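Long-range contact in CELL division inhibitor (Pyrococcus furiosus, PDB 1G3Q), which binds ADP and magnesium and probably hydrolyses ATP as a MinD-type P-loop ATPase of the cell-division machinery: residues 2-7 and 133-138. Sequence-based numbering, arbitrary orientation.
Sequences GRIISI and SGEEAL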
# COMPACT_ATOMS: atom_id res chain seq x y z
N GLY A 2 -2.40 -0.14 16.18
CA GLY A 2 -3.52 0.40 15.44
C GLY A 2 -3.20 1.56 14.51
O GLY A 2 -3.98 2.51 14.43
N ARG A 3 -2.06 1.50 13.83
CA ARG A 3 -1.68 2.56 12.90
C ARG A 3 -2.23 2.27 11.51
O ARG A 3 -1.88 1.26 10.89
CB ARG A 3 -0.16 2.70 12.82
CG ARG A 3 0.49 3.24 14.08
CD ARG A 3 2.01 3.26 13.95
NE ARG A 3 2.48 4.15 12.90
CZ ARG A 3 3.74 4.22 12.49
NH1 ARG A 3 4.66 3.44 13.05
NH2 ARG A 3 4.10 5.06 11.53
N ILE A 4 -3.10 3.15 11.01
CA ILE A 4 -3.69 2.97 9.69
C ILE A 4 -2.95 3.85 8.70
O ILE A 4 -3.04 5.08 8.75
CB ILE A 4 -5.19 3.30 9.71
CG1 ILE A 4 -5.87 2.54 10.85
CG2 ILE A 4 -5.83 2.91 8.37
CD1 ILE A 4 -7.38 2.73 10.92
N ILE A 5 -2.21 3.22 7.80
CA ILE A 5 -1.41 3.93 6.82
C ILE A 5 -1.88 3.73 5.38
O ILE A 5 -1.96 2.60 4.89
CB ILE A 5 0.06 3.47 6.90
CG1 ILE A 5 0.55 3.58 8.35
CG2 ILE A 5 0.91 4.31 5.96
CD1 ILE A 5 1.98 3.07 8.55
N SER A 6 -2.18 4.83 4.70
CA SER A 6 -2.62 4.77 3.31
C SER A 6 -1.39 4.82 2.40
O SER A 6 -0.55 5.71 2.52
CB SER A 6 -3.55 5.94 2.99
OG SER A 6 -4.73 5.89 3.78
N ILE A 7 -1.30 3.84 1.50
CA ILE A 7 -0.19 3.77 0.55
C ILE A 7 -0.75 4.43 -0.70
O ILE A 7 -1.61 3.87 -1.37
CB ILE A 7 0.18 2.30 0.24
CG1 ILE A 7 0.38 1.53 1.55
CG2 ILE A 7 1.44 2.24 -0.61
CD1 ILE A 7 1.43 2.13 2.47
N SER A 133 -9.33 6.71 4.39
CA SER A 133 -9.64 5.67 5.37
C SER A 133 -8.45 5.53 6.32
O SER A 133 -8.56 4.88 7.36
CB SER A 133 -9.90 4.33 4.68
OG SER A 133 -11.12 4.34 3.96
N GLY A 134 -7.33 6.15 5.96
CA GLY A 134 -6.14 6.07 6.79
C GLY A 134 -5.92 7.29 7.68
O GLY A 134 -6.58 8.32 7.52
N GLU A 135 -4.98 7.17 8.62
CA GLU A 135 -4.64 8.25 9.54
C GLU A 135 -3.29 8.83 9.14
O GLU A 135 -2.98 9.99 9.42
CB GLU A 135 -4.52 7.72 10.97
CG GLU A 135 -5.67 6.87 11.45
CD GLU A 135 -5.33 6.12 12.72
OE1 GLU A 135 -4.31 5.39 12.74
OE2 GLU A 135 -6.09 6.25 13.70
N GLU A 136 -2.49 7.99 8.49
CA GLU A 136 -1.16 8.35 8.03
C GLU A 136 -1.08 8.04 6.54
O GLU A 136 -1.82 7.20 6.03
CB GLU A 136 -0.10 7.53 8.76
CG GLU A 136 -0.11 7.66 10.27
CD GLU A 136 0.75 6.61 10.93
OE1 GLU A 136 1.88 6.37 10.45
OE2 GLU A 136 0.32 6.02 11.95
N ALA A 137 -0.15 8.69 5.85
CA ALA A 137 0.02 8.46 4.43
C ALA A 137 1.48 8.28 4.04
O ALA A 137 2.36 9.03 4.47
CB ALA A 137 -0.58 9.62 3.63
N LEU A 138 1.73 7.25 3.24
CA LEU A 138 3.08 6.98 2.75
C LEU A 138 3.00 7.21 1.25
O LEU A 138 2.37 6.43 0.53
CB LEU A 138 3.48 5.52 3.04
CG LEU A 138 4.86 5.11 2.52
CD1 LEU A 138 5.94 5.96 3.19
CD2 LEU A 138 5.11 3.63 2.79
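Residues 3-7 and 136-138 pair as neighbouring parallel strands in the central sheet of the P-loop NTPase fold, the first being the strand that leads into the nucleotide-binding loop. The backbone ladder runs from E136 N to I4 O, from S6 N to E136 O (2.7 Å) and from L138 N to S6 O. At its start I4 O is gripped twice, since E135 N also donates to it at 2.9 Å, tilted out of the carbonyl plane. E135 returns the bond through its side chain: OE1 accepts I4 N at 3.1 Å from its anti side, with the donor well out of the carboxylate plane, while OE2 pairs with K109.

The charged contact is between R3 and E136. R3 forms a side-on salt bridge, NE giving to E136 OE2 at 3.0 Å and NH2 to E136 OE1 at 2.8 Å, each on a syn lone pair, with the two planes only 14° apart. A bend at chi3 (64°) in the otherwise extended arginine turns this edge to the glutamate, and NH1 bonds to I233 O, fixing the guanidinium further. A leucine in place of R3 would probably leave the E136 carboxylate without its countercharge and I233 O without this donor.

On the face shared by R3 and E136, I5 CG2 rests on L138 CB, and I7 and L138 lie side by side beneath helix 16-29, with I7 close to the ADP-binding K16. The other face carries S6, whose OG bonds to M131 O and sits 3.3 Å from G134 CA. There too, I4 CG2 presses against the same G134 CA at 3.5 Å.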